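Monalysin (Pseudomonas entomophila, PDB 4MKQ) forms pores in host cell membranes as a secreted beta-barrel toxin, contributing to intestinal damage and lethality in Drosophila. Local coordinates at residues 19-24 with 57-62. Sequence-based numbering, arbitrary orientation.
Sequences YLLDYS and AYLQYV
The C-terminal end of helix 13-20 rests on one face of the long strand 46-65 through a small apolar contact formed mainly by leucines, in which L20, the last helical residue, and L21, just beyond it, meet A57 and L59. The CA-CB bond of L20 is directed toward the strand. Its CG lies beside the backbone N and anti to the carbonyl carbon (chi1 -62°), and the extended second torsion carries L20 CD1 outward until it stands 3.8 Å from CB of A57. The same methyl also lies near the start of Y58, whose own side chain departs on the other face of the strand toward V79. L59 approaches from the strand with a forked end. L59 CD1 lies 3.6 Å from the carbonyl O of L20. L59 CD2 faces CB of L20 and comes within 3.7 Å of L21 CD2. The L21 and L59 side chains lie at a slant to each other and meet through these two methyls. No hydrogen bond joins the two segments, whose nearest CA atoms, those of L20 and L59, are 6.7 Å apart.

The strand belongs to the elongated sheet of an aerolysin-like pore-forming toxin, here crystallised without its membrane-spanning region. Backbone hydrogen bonds pair A57 with C30 and L59 with Q28 on one flank, and Y58 with V77 on the other; L21 also packs on K119 and V121 of strand 106-124.

Past the helix the chain bends at once through an inverse gamma turn centred on L21, closed by the hydrogen bond from D22 N to L20 O at 2.9 Å. The D22 carboxylate turns away from residues 57-62, and its OD1 accepts the hydroxyl OG of S24 at 2.7 Å on the syn side, 29° out of the carboxylate plane.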
ATOM      1  N   TYR A  19       4.598   1.893 -23.616  1.00 25.28           N
ATOM      2  CA  TYR A  19       3.514   2.054 -24.579  1.00 25.02           C
ATOM      3  C   TYR A  19       2.221   2.545 -23.915  1.00 29.12           C
ATOM      4  O   TYR A  19       1.600   3.483 -24.419  1.00 28.74           O
ATOM      5  CB  TYR A  19       3.277   0.747 -25.376  1.00 26.08           C
ATOM      6  CG  TYR A  19       2.049   0.791 -26.262  1.00 27.50           C
ATOM      7  CD1 TYR A  19       2.043   1.525 -27.444  1.00 29.31           C
ATOM      8  CD2 TYR A  19       0.880   0.128 -25.899  1.00 28.30           C
ATOM      9  CE1 TYR A  19       0.902   1.602 -28.242  1.00 29.89           C
ATOM     10  CE2 TYR A  19      -0.269   0.202 -26.684  1.00 29.23           C
ATOM     11  CZ  TYR A  19      -0.254   0.945 -27.854  1.00 36.57           C
ATOM     12  OH  TYR A  19      -1.377   1.021 -28.640  1.00 38.12           O
ATOM     13  N   LEU A  20       1.805   1.893 -22.812  1.00 25.92           N
ATOM     14  CA  LEU A  20       0.562   2.197 -22.100  1.00 25.73           C
ATOM     15  C   LEU A  20       0.604   3.480 -21.286  1.00 31.54           C
ATOM     16  O   LEU A  20      -0.258   4.341 -21.478  1.00 30.79           O
ATOM     17  CB  LEU A  20       0.114   1.012 -21.218  1.00 25.47           C
ATOM     18  CG  LEU A  20      -0.223  -0.306 -21.924  1.00 29.49           C
ATOM     19  CD1 LEU A  20      -0.522  -1.388 -20.923  1.00 29.45           C
ATOM     20  CD2 LEU A  20      -1.391  -0.151 -22.877  1.00 31.06           C
ATOM     21  N   LEU A  21       1.580   3.597 -20.361  1.00 30.26           N
ATOM     22  CA  LEU A  21       1.736   4.757 -19.478  1.00 31.15           C
ATOM     23  C   LEU A  21       2.411   5.927 -20.198  1.00 38.25           C
ATOM     24  O   LEU A  21       3.452   6.429 -19.760  1.00 38.50           O
ATOM     25  CB  LEU A  21       2.472   4.393 -18.170  1.00 31.13           C
ATOM     26  CG  LEU A  21       1.895   3.254 -17.327  1.00 35.34           C
ATOM     27  CD1 LEU A  21       2.955   2.663 -16.432  1.00 35.46           C
ATOM     28  CD2 LEU A  21       0.707   3.705 -16.501  1.00 36.79           C
ATOM     29  N   ASP A  22       1.811   6.341 -21.316  1.00 36.95           N
ATOM     30  CA  ASP A  22       2.253   7.462 -22.140  1.00 37.78           C
ATOM     31  C   ASP A  22       1.407   8.656 -21.702  1.00 44.36           C
ATOM     32  O   ASP A  22       0.186   8.616 -21.842  1.00 44.14           O
ATOM     33  CB  ASP A  22       2.025   7.141 -23.640  1.00 39.54           C
ATOM     34  CG  ASP A  22       2.663   8.102 -24.635  1.00 50.49           C
ATOM     35  OD1 ASP A  22       2.785   9.305 -24.313  1.00 51.22           O
ATOM     36  OD2 ASP A  22       3.024   7.652 -25.743  1.00 55.88           O
ATOM     37  N   TYR A  23       2.044   9.696 -21.128  1.00 42.77           N
ATOM     38  CA  TYR A  23       1.320  10.881 -20.653  1.00 43.50           C
ATOM     39  C   TYR A  23       0.654  11.685 -21.779  1.00 47.77           C
ATOM     40  O   TYR A  23      -0.429  12.231 -21.565  1.00 47.73           O
ATOM     41  CB  TYR A  23       2.214  11.781 -19.776  1.00 45.58           C
ATOM     42  CG  TYR A  23       3.224  12.615 -20.535  1.00 48.94           C
ATOM     43  CD1 TYR A  23       4.504  12.132 -20.794  1.00 51.35           C
ATOM     44  CD2 TYR A  23       2.918  13.910 -20.951  1.00 50.06           C
ATOM     45  CE1 TYR A  23       5.438  12.902 -21.485  1.00 53.17           C
ATOM     46  CE2 TYR A  23       3.834  14.677 -21.661  1.00 51.17           C
ATOM     47  CZ  TYR A  23       5.096  14.173 -21.920  1.00 60.51           C
ATOM     48  OH  TYR A  23       6.003  14.946 -22.597  1.00 62.85           O
ATOM     49  N   SER A  24       1.324  11.786 -22.953  1.00 44.14           N
ATOM     50  CA  SER A  24       0.844  12.554 -24.104  1.00 43.79           C
ATOM     51  C   SER A  24      -0.371  11.927 -24.762  1.00 47.28           C
ATOM     52  O   SER A  24      -1.249  12.649 -25.234  1.00 47.60           O
ATOM     53  CB  SER A  24       1.958  12.791 -25.119  1.00 47.81           C
ATOM     54  OG  SER A  24       2.421  11.596 -25.723  1.00 59.56           O
ATOM     55  N   ALA A  57      -2.282  -6.599 -21.456  1.00 22.70           N
ATOM     56  CA  ALA A  57      -2.043  -5.562 -20.458  1.00 23.06           C
ATOM     57  C   ALA A  57      -2.942  -4.382 -20.774  1.00 28.52           C
ATOM     58  O   ALA A  57      -3.086  -4.025 -21.946  1.00 28.14           O
ATOM     59  CB  ALA A  57      -0.586  -5.138 -20.467  1.00 23.63           C
ATOM     60  N   TYR A  58      -3.586  -3.803 -19.746  1.00 26.02           N
ATOM     61  CA  TYR A  58      -4.489  -2.673 -19.958  1.00 26.33           C
ATOM     62  C   TYR A  58      -4.391  -1.602 -18.874  1.00 31.09           C
ATOM     63  O   TYR A  58      -3.980  -1.899 -17.752  1.00 30.14           O
ATOM     64  CB  TYR A  58      -5.947  -3.150 -20.155  1.00 27.45           C
ATOM     65  CG  TYR A  58      -6.619  -3.742 -18.933  1.00 29.01           C
ATOM     66  CD1 TYR A  58      -6.492  -5.093 -18.629  1.00 30.65           C
ATOM     67  CD2 TYR A  58      -7.462  -2.972 -18.135  1.00 29.87           C
ATOM     68  CE1 TYR A  58      -7.142  -5.653 -17.530  1.00 31.28           C
ATOM     69  CE2 TYR A  58      -8.112  -3.518 -17.031  1.00 30.74           C
ATOM     70  CZ  TYR A  58      -7.951  -4.861 -16.733  1.00 37.73           C
ATOM     71  OH  TYR A  58      -8.591  -5.406 -15.645  1.00 37.97           O
ATOM     72  N   LEU A  59      -4.767  -0.352 -19.223  1.00 29.18           N
ATOM     73  CA  LEU A  59      -4.774   0.772 -18.286  1.00 29.89           C
ATOM     74  C   LEU A  59      -5.984   0.734 -17.365  1.00 36.85           C
ATOM     75  O   LEU A  59      -7.093   0.432 -17.810  1.00 36.68           O
ATOM     76  CB  LEU A  59      -4.694   2.131 -19.000  1.00 29.72           C
ATOM     77  CG  LEU A  59      -3.308   2.655 -19.404  1.00 34.00           C
ATOM     78  CD1 LEU A  59      -3.386   4.104 -19.761  1.00 34.04           C
ATOM     79  CD2 LEU A  59      -2.281   2.495 -18.299  1.00 36.20           C
ATOM     80  N   GLN A  60      -5.768   1.050 -16.082  1.00 35.84           N
ATOM     81  CA  GLN A  60      -6.806   1.071 -15.049  1.00 36.86           C
ATOM     82  C   GLN A  60      -6.825   2.417 -14.326  1.00 45.39           C
ATOM     83  O   GLN A  60      -5.763   2.951 -14.001  1.00 44.50           O
ATOM     84  CB  GLN A  60      -6.546  -0.056 -14.040  1.00 37.69           C
ATOM     85  CG  GLN A  60      -7.692  -0.328 -13.075  1.00 43.35           C
ATOM     86  CD  GLN A  60      -7.288  -1.280 -11.979  1.00 56.30           C
ATOM     87  OE1 GLN A  60      -6.458  -0.969 -11.117  1.00 49.45           O
ATOM     88  NE2 GLN A  60      -7.874  -2.467 -11.986  1.00 49.24           N
ATOM     89  N   TYR A  61      -8.043   2.941 -14.055  1.00 46.66           N
ATOM     90  CA  TYR A  61      -8.248   4.192 -13.324  1.00 48.81           C
ATOM     91  C   TYR A  61      -7.850   4.012 -11.869  1.00 56.44           C
ATOM     92  O   TYR A  61      -8.313   3.073 -11.214  1.00 56.01           O
ATOM     93  CB  TYR A  61      -9.722   4.667 -13.402  1.00 50.88           C
ATOM     94  CG  TYR A  61     -10.014   5.687 -14.486  1.00 53.85           C
ATOM     95  CD1 TYR A  61      -9.020   6.531 -14.960  1.00 56.24           C
ATOM     96  CD2 TYR A  61     -11.298   5.837 -15.005  1.00 54.96           C
ATOM     97  CE1 TYR A  61      -9.278   7.458 -15.963  1.00 57.92           C
ATOM     98  CE2 TYR A  61     -11.570   6.771 -16.007  1.00 56.10           C
ATOM     99  CZ  TYR A  61     -10.553   7.580 -16.484  1.00 65.40           C
ATOM    100  OH  TYR A  61     -10.790   8.513 -17.465  1.00 67.60           O
ATOM    101  N   VAL A  62      -6.968   4.894 -11.376  1.00 56.15           N
ATOM    102  CA  VAL A  62      -6.499   4.880  -9.988  1.00 57.65           C
ATOM    103  C   VAL A  62      -7.335   5.883  -9.192  1.00 66.06           C
ATOM    104  O   VAL A  62      -8.022   5.507  -8.241  1.00 65.54           O
ATOM    105  CB  VAL A  62      -4.979   5.206  -9.860  1.00 61.43           C
ATOM    106  CG1 VAL A  62      -4.507   5.099  -8.412  1.00 61.13           C
ATOM    107  CG2 VAL A  62      -4.139   4.314 -10.759  1.00 61.29           C
TER